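PDB 5IHX: tyrosine--tRNA ligase, mitochondrial from Emericella nidulans, which probably catalyses the ATP-dependent joining of tyrosine to mitochondrial tRNA(Tyr), releasing AMP and diphosphate. Local coordinates for residues Met79-Met84 with Lys329-Leu334; His83-Met88 with Pro282-Ser287; Leu182-Ala187 with Lys258-Gln263; Trp223-Leu228 with Gly244-Gly249; His58-Phe61 with Arg65-Ile68. All coordinates share one frame; numbering follows the deposited sequence.

Interactions 1, 4 and 5 are buried apolar contacts of the catalytic domain; interaction 2 is also apolar but only partly buried. Interaction 3 lies far out, some 28 Å from the chain's centre, where a buried aspartate and its neighbouring arginine lie loosely against the end of helix 243-259. Interactions 1 and 2 share H83 and M84 and touch each other: together they flank the start of helix 84-95 with helix 321-331 and the loop 282-287. Interactions 3 and 4 both use helix 243-259 and meet where D184 packs on W223. Interaction 4 alone includes a residue that binds the tyrosine, D224. Interaction 5 joins helix 54-63 to the loop leading into strand 68-72.

Interaction 1: residues Met79-Met84 with Lys329-Leu334; sequences MHVGHM and KMFTFL
The ring of F331 puts CE1 between V81 and M84, with CZ also near CG1 of V81, in the turn that carries the HIGH signature of class I aminoacyl-tRNA synthetases, here H80-V81-G82-H83. CG1 of V81 lies 4.0 Å from F331 CE1, coming obliquely to the ring, while CB of M84 sits at the ring edge near its plane, 4.1 Å from the same carbon. A chi1 of 171° points the CG1 branch of the valine at the ring and turns CG2 elsewhere. Only these three residues touch between the segments, all of them buried. A valine, branched at the beta carbon, offers a methyl without a long reach, and a phenylalanine of helix 321-331 spans the distance with a rigid ring. F331 is boxed in further by edge-to-face contacts with Y327 and F316 and by L85 and L359, so the contact is one corner of a larger aromatic and aliphatic core joining the signature turn to the helices that follow the nucleotide-binding fold. The two histidines of the motif take no part in the contact with F331. G82, lacking a side chain, lets the H80 ring fold close against its backbone, and that ring meets the H83 ring edge-to-face, with ND1 of H83 3.3 Å above its plane and offset toward the rim. A little farther on from F331 an ST turn forms, in which OG1 of T332 accepts a hydrogen bond from N of L334 at 3.0 Å.

Interaction 2: residues His83-Met88 with Pro282-Ser287; sequences HMLPFM and PLLTTS
Apolar packing on one methyl makes up most of this contact: CD1 of L85 is the group on helix 84-95 that P282 and L284 both meet. It lies 3.9 Å from CG of P282, whose ring crosses the leucine at about a right angle, and 4.0 Å from CD2 of L284. The L85 side chain extends outward from the helix, and the branch beyond CG enters the angle between the proline and leucine. Leucine suits this place because one methyl on a flexible stem can settle between two neighbours, while the stiff proline ring gives it a firm surface. A single polar atom joins the contact, the carbonyl O of P282, which approaches the same CD1 at 3.5 Å. This is van der Waals contact with a methyl.

Helix 321-331 closes the cluster: F331 packs on L284, and M330 on P282. Helix 84-95, which follows strand 68-72 and the HIGH turn, is thus pinned to the chain leaving strand 277-280, an arrangement belonging to the Rossmann-like catalytic domain of class I synthetases.

Interaction 3: residues Leu182-Ala187 with Lys258-Gln263; sequences LRDLGA and KNTVLQ
OD1 of D184 faces the point where the chain has just left helix 243-259: it stands 4.2 Å from CA of T260 and 4.3 Å from N of V261, so the carboxylate lies beside this backbone without bonding to it. Its neighbour R183 is modelled with NH1 2.5 Å from OD1 of D184 as a salt bridge, too short for the exact length to be trusted. The arginine chain bends at chi3 (61°), which brings the guanidinium back across the exposed edge of the contact, where R183 passes V261 at about a right angle. The modelled approach of NH1 to the valine methyl is implausibly short, and the guanidinium's exact placing is therefore doubtful. T260 is fixed from outside by N266, whose ND2 donates to its carbonyl O.

Within the subunit, D184 packs on W223 and L185 on A252 and I256. The helix has a wider pi-type turn at 182-186, with a weak bond from A187 N to L182 O. Across the dimer interface, L182 packs on M220 of the second subunit, and G186 makes backbone hydrogen bonds to it. R183 and V261 are exposed but D184 is buried; a buried carboxylate beside an arginine may stay charged if the pairing is real, while across the two segments OD1 makes only loose contact.

Interaction 4: residues Trp223-Leu228 with Gly244-Gly249; sequences WDWWML and GNILFG. With TYR (tyrosine), chain C.
The indole of W225 points its six-membered end at helix 243-259: CZ3 meets the carbonyl O of I246 at the ring edge and in its plane, 3.7 Å away. C of G249 approaches the ring obliquely, 3.8 Å from CZ3, and CG2 of I246 completes the group at 4.1 Å from the same carbon. Glycine at 249, with no side chain, lets the broad indole lie against the helix backbone. The ring stretches across the gap between the two helices, swung clear of its own backbone N by a chi1 of -164°. Its other end is secured by NE1 donating to the carbonyl O of C233, and Y69 meets the ring edge-to-face. On the same helix, CD1 of W226 lies over one face of the W223 ring, 4.0 Å above it and toward the rim.

At the residue just before W225, the bound tyrosine's OH donates to OD1 of D224 at 2.9 Å. The carboxylate is held in turn by N169, which donates to OD1, and by W172 and W173, whose indole N-H groups both bind OD2. Y69, packed on W225, also hydrogen-bonds the ligand, so the helix pair backs the tyrosine-binding pocket of a class I synthetase catalytic domain.

Interaction 5: residues His58-Phe61 with Arg65-Ile68; sequences HRVF and RVGI
V66 places its two methyls against separate residues of helix 54-63. CG2 lies 3.5 Å from CE1 of F61, obliquely to the ring, and CG1 lies 3.7 Å from CG1 of V60. Each pair of side chains crosses at about a right angle. At the ring's far end, CD1 of I68 comes to the edge near the plane, 4.3 Å from CZ of F61. In F61, chi1 of -84° together with chi2 of -72° sets the ring beside V66 and I68. Branched aliphatic residues fit this place well: V66 offers a methyl on a short stem, and I68 reaches the ring edge with its longer arm.

Outside this first shell, V235 on the neighbouring strand packs on F61, V66 and I68 alike, while F37 meets the F61 ring and Q234 borders V60 and V66. Backbone bonds fix the incoming chain: G67 pairs with G232 and V235, and I68 with P99 and T101, as strand 68-72 takes its place between strands 235-238 and 100-104. Just ahead, R65 turns its beta carbon away from the helix. Its guanidinium makes a salt bridge with E21 and hydrogen bonds with the carbonyls of G18 and G97, so its charge goes to partners apart from the apolar contact of V66 and I68. Between helix 54-63 and the segment entering the strand the contact depends wholly on van der Waals fit and the burial of apolar surface, with direction supplied by the backbone pairing in the sheet.

Interaction 1: residues Met79-Met84 with Lys329-Leu334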
# COMPACT_ATOMS: atom_id res chain seq x y z
N MET A 79 -19.04 21.04 1.54
CA MET A 79 -18.53 21.25 2.88
C MET A 79 -19.61 21.91 3.74
O MET A 79 -20.60 22.43 3.21
CB MET A 79 -17.28 22.13 2.84
CG MET A 79 -16.09 21.47 2.17
SD MET A 79 -14.59 22.46 2.31
CE MET A 79 -15.05 23.88 1.32
N HIS A 80 -19.40 21.88 5.05
CA HIS A 80 -20.29 22.55 5.98
C HIS A 80 -19.46 23.39 6.94
O HIS A 80 -18.23 23.38 6.87
CB HIS A 80 -21.16 21.55 6.74
CG HIS A 80 -20.39 20.44 7.38
ND1 HIS A 80 -19.99 20.48 8.71
CD2 HIS A 80 -19.95 19.26 6.89
CE1 HIS A 80 -19.33 19.37 8.99
NE2 HIS A 80 -19.29 18.62 7.91
N VAL A 81 -20.12 24.10 7.84
CA VAL A 81 -19.46 25.05 8.72
C VAL A 81 -18.38 24.37 9.56
O VAL A 81 -17.39 25.00 9.95
CB VAL A 81 -20.48 25.76 9.63
CG1 VAL A 81 -19.79 26.60 10.70
CG2 VAL A 81 -21.40 26.63 8.79
N GLY A 82 -18.56 23.08 9.83
CA GLY A 82 -17.59 22.32 10.62
C GLY A 82 -16.23 22.16 9.97
O GLY A 82 -15.27 21.78 10.64
N HIS A 83 -16.12 22.46 8.68
CA HIS A 83 -14.85 22.37 7.95
C HIS A 83 -14.08 23.69 7.91
O HIS A 83 -12.93 23.72 7.48
CB HIS A 83 -15.07 21.94 6.50
CG HIS A 83 -15.49 20.51 6.33
ND1 HIS A 83 -16.79 20.13 6.08
CD2 HIS A 83 -14.76 19.37 6.32
CE1 HIS A 83 -16.85 18.82 5.95
NE2 HIS A 83 -15.64 18.33 6.09
N MET A 84 -14.71 24.77 8.35
CA MET A 84 -14.23 26.10 7.98
C MET A 84 -12.96 26.60 8.66
O MET A 84 -12.19 27.32 8.03
CB MET A 84 -15.34 27.12 8.22
CG MET A 84 -16.34 27.23 7.08
SD MET A 84 -15.57 27.48 5.46
CE MET A 84 -14.76 29.06 5.72
N LYS A 329 -14.15 36.41 16.09
CA LYS A 329 -12.71 36.38 15.86
C LYS A 329 -12.30 35.25 14.91
O LYS A 329 -11.40 35.42 14.09
CB LYS A 329 -11.97 36.25 17.19
CG LYS A 329 -12.12 37.45 18.09
CD LYS A 329 -11.55 37.19 19.48
CE LYS A 329 -11.63 38.43 20.35
NZ LYS A 329 -11.20 38.16 21.75
N MET A 330 -12.97 34.11 15.02
CA MET A 330 -12.59 32.92 14.25
C MET A 330 -13.20 32.89 12.85
O MET A 330 -12.58 32.38 11.92
CB MET A 330 -12.99 31.65 15.01
CG MET A 330 -12.25 31.45 16.33
SD MET A 330 -12.49 29.81 17.07
CE MET A 330 -14.28 29.68 17.07
N PHE A 331 -14.41 33.42 12.70
CA PHE A 331 -15.16 33.29 11.44
C PHE A 331 -15.21 34.55 10.57
O PHE A 331 -15.83 34.52 9.50
CB PHE A 331 -16.60 32.85 11.74
CG PHE A 331 -16.72 31.40 12.13
CD1 PHE A 331 -16.61 30.41 11.17
CD2 PHE A 331 -16.97 31.04 13.44
CE1 PHE A 331 -16.74 29.08 11.52
CE2 PHE A 331 -17.09 29.71 13.80
CZ PHE A 331 -16.98 28.73 12.83
N THR A 332 -14.57 35.63 10.99
CA THR A 332 -14.59 36.87 10.21
C THR A 332 -13.22 37.53 10.15
O THR A 332 -12.31 37.17 10.90
CB THR A 332 -15.60 37.90 10.79
OG1 THR A 332 -14.96 38.68 11.81
CG2 THR A 332 -16.82 37.20 11.37
N PHE A 333 -13.09 38.50 9.24
CA PHE A 333 -11.88 39.31 9.11
C PHE A 333 -12.04 40.65 9.84
O PHE A 333 -11.23 41.56 9.66
CB PHE A 333 -11.55 39.56 7.63
CG PHE A 333 -10.82 38.42 6.95
CD1 PHE A 333 -10.39 38.56 5.64
CD2 PHE A 333 -10.57 37.22 7.61
CE1 PHE A 333 -9.72 37.53 5.00
CE2 PHE A 333 -9.90 36.19 6.97
CZ PHE A 333 -9.48 36.35 5.66
N LEU A 334 -13.09 40.77 10.64
CA LEU A 334 -13.34 41.99 11.41
C LEU A 334 -12.16 42.31 12.31
O LEU A 334 -11.69 41.43 13.04
CB LEU A 334 -14.62 41.86 12.24
CG LEU A 334 -15.96 41.93 11.52
CD1 LEU A 334 -17.07 41.47 12.44
CD2 LEU A 334 -16.24 43.34 11.02

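Interaction 2: residues His83-Met88 with Pro282-Ser287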
# COMPACT_ATOMS: atom_id res chain seq x y z
N HIS A 83 -16.12 22.46 8.68
CA HIS A 83 -14.85 22.37 7.95
C HIS A 83 -14.08 23.69 7.91
O HIS A 83 -12.93 23.72 7.48
CB HIS A 83 -15.07 21.94 6.50
CG HIS A 83 -15.49 20.51 6.33
ND1 HIS A 83 -16.79 20.13 6.08
CD2 HIS A 83 -14.76 19.37 6.32
CE1 HIS A 83 -16.85 18.82 5.95
NE2 HIS A 83 -15.64 18.33 6.09
N MET A 84 -14.71 24.77 8.35
CA MET A 84 -14.23 26.10 7.98
C MET A 84 -12.96 26.60 8.66
O MET A 84 -12.19 27.32 8.03
CB MET A 84 -15.34 27.12 8.22
CG MET A 84 -16.34 27.23 7.08
SD MET A 84 -15.57 27.48 5.46
CE MET A 84 -14.76 29.06 5.72
N LEU A 85 -12.74 26.26 9.92
CA LEU A 85 -11.67 26.92 10.68
C LEU A 85 -10.28 26.71 10.07
O LEU A 85 -9.51 27.66 9.97
CB LEU A 85 -11.68 26.48 12.15
CG LEU A 85 -12.92 26.89 12.97
CD1 LEU A 85 -12.70 26.61 14.45
CD2 LEU A 85 -13.32 28.35 12.74
N PRO A 86 -9.96 25.47 9.65
CA PRO A 86 -8.68 25.34 8.96
C PRO A 86 -8.59 26.20 7.69
O PRO A 86 -7.52 26.67 7.33
CB PRO A 86 -8.63 23.85 8.60
CG PRO A 86 -9.47 23.19 9.63
CD PRO A 86 -10.58 24.16 9.93
N PHE A 87 -9.73 26.41 7.03
CA PHE A 87 -9.74 27.22 5.82
C PHE A 87 -9.78 28.71 6.15
O PHE A 87 -9.36 29.54 5.34
CB PHE A 87 -10.91 26.82 4.92
CG PHE A 87 -10.79 25.42 4.40
CD1 PHE A 87 -9.73 25.05 3.59
CD2 PHE A 87 -11.75 24.46 4.70
CE1 PHE A 87 -9.61 23.76 3.11
CE2 PHE A 87 -11.64 23.17 4.22
CZ PHE A 87 -10.56 22.82 3.42
N MET A 88 -10.27 29.06 7.34
CA MET A 88 -10.14 30.43 7.82
C MET A 88 -8.66 30.74 8.04
O MET A 88 -8.21 31.86 7.79
CB MET A 88 -10.93 30.64 9.12
CG MET A 88 -12.44 30.53 8.97
SD MET A 88 -13.16 31.67 7.77
CE MET A 88 -12.56 33.24 8.37
N PRO A 282 -9.51 24.78 16.84
CA PRO A 282 -10.38 24.33 17.94
C PRO A 282 -11.63 23.56 17.50
O PRO A 282 -12.08 23.70 16.36
CB PRO A 282 -10.78 25.64 18.63
CG PRO A 282 -10.53 26.71 17.64
CD PRO A 282 -9.37 26.25 16.82
N LEU A 283 -12.17 22.76 18.42
CA LEU A 283 -13.39 22.00 18.18
C LEU A 283 -14.64 22.82 18.45
O LEU A 283 -14.80 23.40 19.53
CB LEU A 283 -13.42 20.75 19.06
CG LEU A 283 -14.58 19.77 18.83
CD1 LEU A 283 -14.55 19.20 17.42
CD2 LEU A 283 -14.55 18.66 19.87
N LEU A 284 -15.52 22.90 17.45
CA LEU A 284 -16.79 23.59 17.58
C LEU A 284 -17.85 22.71 18.25
O LEU A 284 -18.10 21.59 17.79
CB LEU A 284 -17.28 24.07 16.21
CG LEU A 284 -16.32 25.04 15.51
CD1 LEU A 284 -16.72 25.23 14.06
CD2 LEU A 284 -16.29 26.37 16.24
N THR A 285 -18.45 23.20 19.33
CA THR A 285 -19.51 22.47 20.02
C THR A 285 -20.86 23.18 19.89
O THR A 285 -20.91 24.38 19.62
CB THR A 285 -19.21 22.29 21.53
OG1 THR A 285 -19.14 23.58 22.16
CG2 THR A 285 -17.89 21.55 21.73
N THR A 286 -21.94 22.43 20.08
CA THR A 286 -23.29 22.98 20.06
C THR A 286 -23.79 23.20 21.48
O THR A 286 -23.07 22.94 22.45
CB THR A 286 -24.27 22.06 19.31
OG1 THR A 286 -24.35 20.79 19.98
CG2 THR A 286 -23.82 21.84 17.87
N SER A 287 -25.03 23.66 21.60
CA SER A 287 -25.63 23.92 22.91
C SER A 287 -26.23 22.64 23.49
O SER A 287 -25.62 21.57 23.43
CB SER A 287 -26.71 25.00 22.79
OG SER A 287 -26.22 26.12 22.08

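Interaction 3: residues Leu182-Ala187 with Lys258-Gln263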
# COMPACT_ATOMS: atom_id res chain seq x y z
N LEU A 182 6.81 2.22 -0.09
CA LEU A 182 7.48 1.29 0.81
C LEU A 182 8.98 1.58 0.89
O LEU A 182 9.57 1.50 1.96
CB LEU A 182 7.25 -0.16 0.37
CG LEU A 182 5.81 -0.67 0.41
CD1 LEU A 182 5.76 -2.16 0.09
CD2 LEU A 182 5.14 -0.40 1.75
N ARG A 183 9.58 1.92 -0.24
CA ARG A 183 11.01 2.17 -0.30
C ARG A 183 11.39 3.46 0.44
O ARG A 183 12.33 3.47 1.23
CB ARG A 183 11.48 2.27 -1.75
CG ARG A 183 12.83 2.96 -1.92
CD ARG A 183 13.38 2.84 -3.33
NE ARG A 183 12.49 3.45 -4.31
CZ ARG A 183 12.38 4.76 -4.50
NH1 ARG A 183 13.10 5.61 -3.78
NH2 ARG A 183 11.55 5.23 -5.42
N ASP A 184 10.64 4.53 0.19
CA ASP A 184 11.00 5.85 0.69
C ASP A 184 10.39 6.19 2.05
O ASP A 184 10.85 7.12 2.72
CB ASP A 184 10.59 6.92 -0.33
CG ASP A 184 11.45 6.90 -1.58
OD1 ASP A 184 12.61 6.44 -1.51
OD2 ASP A 184 10.96 7.35 -2.64
N LEU A 185 9.36 5.46 2.45
CA LEU A 185 8.68 5.73 3.72
C LEU A 185 8.42 4.46 4.52
O LEU A 185 8.82 4.37 5.68
CB LEU A 185 7.36 6.46 3.46
CG LEU A 185 6.46 6.69 4.68
CD1 LEU A 185 7.19 7.45 5.78
CD2 LEU A 185 5.19 7.43 4.28
N GLY A 186 7.75 3.49 3.91
CA GLY A 186 7.33 2.29 4.62
C GLY A 186 8.45 1.52 5.29
O GLY A 186 8.26 0.92 6.35
N ALA A 187 9.63 1.54 4.68
CA ALA A 187 10.77 0.79 5.19
C ALA A 187 11.32 1.39 6.49
O ALA A 187 12.03 0.72 7.23
CB ALA A 187 11.87 0.73 4.14
N LYS A 258 15.03 12.74 4.57
CA LYS A 258 16.34 12.31 5.05
C LYS A 258 16.86 11.07 4.32
O LYS A 258 18.07 10.88 4.21
CB LYS A 258 16.27 12.03 6.56
CG LYS A 258 17.60 11.70 7.21
CD LYS A 258 17.44 11.40 8.69
N ASN A 259 15.95 10.24 3.82
CA ASN A 259 16.31 8.94 3.26
C ASN A 259 15.97 8.77 1.78
O ASN A 259 16.24 7.72 1.20
CB ASN A 259 15.63 7.82 4.06
CG ASN A 259 16.04 7.81 5.52
OD1 ASN A 259 15.21 8.01 6.40
ND2 ASN A 259 17.32 7.58 5.77
N THR A 260 15.36 9.79 1.18
CA THR A 260 15.00 9.69 -0.23
C THR A 260 16.26 9.55 -1.08
O THR A 260 17.27 10.19 -0.82
CB THR A 260 14.18 10.90 -0.70
OG1 THR A 260 13.82 10.73 -2.08
CG2 THR A 260 14.97 12.20 -0.55
N VAL A 261 16.17 8.70 -2.10
CA VAL A 261 17.32 8.37 -2.94
C VAL A 261 17.52 9.41 -4.06
O VAL A 261 18.58 9.45 -4.68
CB VAL A 261 17.18 6.96 -3.56
CG1 VAL A 261 17.07 5.92 -2.46
CG2 VAL A 261 15.97 6.89 -4.49
N LEU A 262 16.50 10.23 -4.29
CA LEU A 262 16.58 11.30 -5.28
C LEU A 262 17.36 12.49 -4.73
O LEU A 262 16.93 13.12 -3.76
CB LEU A 262 15.18 11.74 -5.71
N GLN A 263 18.50 12.79 -5.34
CA GLN A 263 19.39 13.84 -4.84
C GLN A 263 18.77 15.23 -4.93
O GLN A 263 19.10 16.11 -4.14
CB GLN A 263 20.71 13.81 -5.61

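Interaction 4: residues Trp223-Leu228 with Gly244-Gly249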
# COMPACT_ATOMS: atom_id res chain seq x y z
N TRP A 223 2.46 11.16 2.95
CA TRP A 223 2.99 11.25 1.60
C TRP A 223 2.44 12.50 0.89
O TRP A 223 3.17 13.18 0.18
CB TRP A 223 2.66 9.99 0.80
CG TRP A 223 3.44 9.86 -0.47
CD1 TRP A 223 3.02 10.19 -1.73
CD2 TRP A 223 4.79 9.39 -0.61
NE1 TRP A 223 4.02 9.94 -2.64
CE2 TRP A 223 5.12 9.45 -1.98
CE3 TRP A 223 5.75 8.92 0.30
CZ2 TRP A 223 6.37 9.06 -2.46
CZ3 TRP A 223 6.98 8.53 -0.18
CH2 TRP A 223 7.28 8.60 -1.55
N ASP A 224 1.15 12.78 1.09
CA ASP A 224 0.55 14.02 0.58
C ASP A 224 1.38 15.22 0.98
O ASP A 224 1.74 16.05 0.14
CB ASP A 224 -0.88 14.20 1.10
CG ASP A 224 -1.89 13.30 0.41
OD1 ASP A 224 -3.03 13.22 0.90
OD2 ASP A 224 -1.54 12.68 -0.62
N TRP A 225 1.68 15.31 2.27
CA TRP A 225 2.47 16.42 2.81
C TRP A 225 3.83 16.47 2.13
O TRP A 225 4.28 17.54 1.70
CB TRP A 225 2.63 16.28 4.32
CG TRP A 225 3.09 17.53 5.01
CD1 TRP A 225 3.53 18.68 4.42
CD2 TRP A 225 3.14 17.76 6.42
NE1 TRP A 225 3.86 19.60 5.38
CE2 TRP A 225 3.63 19.06 6.61
CE3 TRP A 225 2.82 16.98 7.54
CZ2 TRP A 225 3.80 19.62 7.88
CZ3 TRP A 225 3.00 17.53 8.80
CH2 TRP A 225 3.49 18.84 8.96
N TRP A 226 4.48 15.32 2.04
CA TRP A 226 5.79 15.22 1.40
C TRP A 226 5.74 15.79 -0.02
O TRP A 226 6.63 16.54 -0.43
CB TRP A 226 6.27 13.77 1.37
CG TRP A 226 7.41 13.54 0.43
CD1 TRP A 226 7.43 12.69 -0.64
CD2 TRP A 226 8.70 14.17 0.47
NE1 TRP A 226 8.65 12.75 -1.26
CE2 TRP A 226 9.45 13.65 -0.61
CE3 TRP A 226 9.29 15.11 1.31
CZ2 TRP A 226 10.76 14.04 -0.86
CZ3 TRP A 226 10.59 15.51 1.05
CH2 TRP A 226 11.31 14.97 -0.03
N MET A 227 4.69 15.44 -0.77
CA MET A 227 4.53 15.93 -2.13
C MET A 227 4.43 17.46 -2.17
O MET A 227 4.93 18.09 -3.10
CB MET A 227 3.29 15.31 -2.78
CG MET A 227 3.41 13.81 -3.06
SD MET A 227 4.71 13.40 -4.24
CE MET A 227 4.15 14.25 -5.71
N LEU A 228 3.78 18.04 -1.17
CA LEU A 228 3.64 19.50 -1.10
C LEU A 228 4.88 20.13 -0.47
O LEU A 228 5.29 21.23 -0.83
CB LEU A 228 2.40 19.88 -0.30
CG LEU A 228 1.06 19.39 -0.86
CD1 LEU A 228 -0.08 19.81 0.04
CD2 LEU A 228 0.84 19.87 -2.29
N GLY A 244 -3.13 13.61 15.66
CA GLY A 244 -2.43 12.35 15.44
C GLY A 244 -1.84 12.22 14.05
O GLY A 244 -0.66 11.89 13.91
N ASN A 245 -2.65 12.46 13.03
CA ASN A 245 -2.18 12.36 11.65
C ASN A 245 -1.08 13.37 11.33
O ASN A 245 -0.12 13.05 10.63
CB ASN A 245 -3.34 12.54 10.66
CG ASN A 245 -4.33 11.39 10.70
OD1 ASN A 245 -3.97 10.26 11.05
ND2 ASN A 245 -5.57 11.66 10.32
N ILE A 246 -1.23 14.58 11.85
CA ILE A 246 -0.24 15.62 11.59
C ILE A 246 1.06 15.29 12.33
O ILE A 246 2.15 15.50 11.79
CB ILE A 246 -0.76 17.02 12.01
CG1 ILE A 246 -1.95 17.40 11.14
CG2 ILE A 246 0.35 18.07 11.88
CD1 ILE A 246 -2.64 18.69 11.54
N LEU A 247 0.95 14.77 13.55
CA LEU A 247 2.12 14.36 14.32
C LEU A 247 2.88 13.27 13.57
O LEU A 247 4.10 13.35 13.40
CB LEU A 247 1.71 13.86 15.71
CG LEU A 247 2.84 13.30 16.59
CD1 LEU A 247 3.88 14.37 16.92
CD2 LEU A 247 2.25 12.72 17.87
N PHE A 248 2.15 12.25 13.12
CA PHE A 248 2.74 11.19 12.32
C PHE A 248 3.39 11.78 11.07
O PHE A 248 4.47 11.36 10.66
CB PHE A 248 1.69 10.16 11.93
CG PHE A 248 2.23 9.01 11.13
CD1 PHE A 248 2.62 7.84 11.76
CD2 PHE A 248 2.35 9.10 9.75
CE1 PHE A 248 3.13 6.78 11.02
CE2 PHE A 248 2.85 8.04 9.02
CZ PHE A 248 3.24 6.88 9.65
N GLY A 249 2.72 12.76 10.48
CA GLY A 249 3.19 13.39 9.26
C GLY A 249 4.51 14.11 9.43
O GLY A 249 5.38 14.03 8.56
N TYR C . -7.53 13.34 6.74
CA TYR C . -8.19 14.68 6.76
C TYR C . -9.63 14.57 7.24
O TYR C . -10.19 15.51 7.79
CB TYR C . -8.14 15.31 5.37
CG TYR C . -6.77 15.29 4.74
CD1 TYR C . -5.73 16.03 5.29
CD2 TYR C . -6.51 14.53 3.61
CE1 TYR C . -4.47 16.02 4.72
CE2 TYR C . -5.25 14.51 3.04
CZ TYR C . -4.24 15.26 3.60
OH TYR C . -2.99 15.24 3.03
OXT TYR C . -10.27 13.53 7.07

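Interaction 5: residues His58-Phe61 with Arg65-Ile68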
# COMPACT_ATOMS: atom_id res chain seq x y z
N HIS A 58 6.13 29.92 15.65
CA HIS A 58 6.26 31.37 15.61
C HIS A 58 7.53 31.81 14.89
O HIS A 58 7.50 32.70 14.05
CB HIS A 58 6.20 31.95 17.03
CG HIS A 58 6.62 33.38 17.12
ND1 HIS A 58 5.77 34.42 16.81
CD2 HIS A 58 7.78 33.95 17.53
CE1 HIS A 58 6.40 35.57 17.00
NE2 HIS A 58 7.62 35.30 17.44
N ARG A 59 8.66 31.18 15.22
CA ARG A 59 9.92 31.55 14.58
C ARG A 59 9.89 31.25 13.08
O ARG A 59 10.38 32.04 12.27
CB ARG A 59 11.12 30.83 15.21
CG ARG A 59 11.72 31.55 16.41
CD ARG A 59 13.17 31.13 16.65
NE ARG A 59 13.33 29.73 17.05
CZ ARG A 59 14.29 28.93 16.60
NH1 ARG A 59 15.21 29.38 15.74
NH2 ARG A 59 14.36 27.67 17.01
N VAL A 60 9.33 30.10 12.71
CA VAL A 60 9.26 29.70 11.31
C VAL A 60 8.52 30.75 10.48
O VAL A 60 9.00 31.17 9.43
CB VAL A 60 8.57 28.32 11.14
CG1 VAL A 60 8.21 28.06 9.68
CG2 VAL A 60 9.47 27.21 11.66
N PHE A 61 7.35 31.16 10.96
CA PHE A 61 6.53 32.12 10.22
C PHE A 61 7.13 33.52 10.26
O PHE A 61 6.93 34.30 9.33
CB PHE A 61 5.11 32.15 10.79
CG PHE A 61 4.22 31.07 10.22
CD1 PHE A 61 3.76 31.15 8.92
CD2 PHE A 61 3.83 29.99 11.00
CE1 PHE A 61 2.95 30.17 8.39
CE2 PHE A 61 3.01 29.01 10.47
CZ PHE A 61 2.57 29.10 9.17
N ARG A 65 8.51 33.04 4.63
CA ARG A 65 7.22 33.08 3.96
C ARG A 65 6.86 31.66 3.53
O ARG A 65 6.81 31.36 2.34
CB ARG A 65 7.27 34.03 2.76
CG ARG A 65 5.93 34.30 2.10
CD ARG A 65 6.12 35.02 0.76
NE ARG A 65 6.74 36.34 0.91
CZ ARG A 65 6.08 37.47 1.09
NH1 ARG A 65 4.75 37.48 1.15
NH2 ARG A 65 6.74 38.61 1.21
N VAL A 66 6.63 30.78 4.50
CA VAL A 66 6.43 29.36 4.24
C VAL A 66 5.05 29.04 3.70
O VAL A 66 4.08 29.75 3.96
CB VAL A 66 6.65 28.50 5.51
CG1 VAL A 66 8.06 28.66 6.01
CG2 VAL A 66 5.64 28.87 6.59
N GLY A 67 4.97 27.94 2.96
CA GLY A 67 3.70 27.45 2.47
C GLY A 67 2.96 26.69 3.56
O GLY A 67 3.57 26.10 4.45
N ILE A 68 1.63 26.74 3.50
CA ILE A 68 0.79 26.04 4.46
C ILE A 68 -0.39 25.42 3.72
O ILE A 68 -0.87 26.00 2.75
CB ILE A 68 0.28 26.99 5.57
CG1 ILE A 68 -0.65 26.24 6.53
CG2 ILE A 68 -0.43 28.19 4.96
CD1 ILE A 68 -0.96 27.01 7.80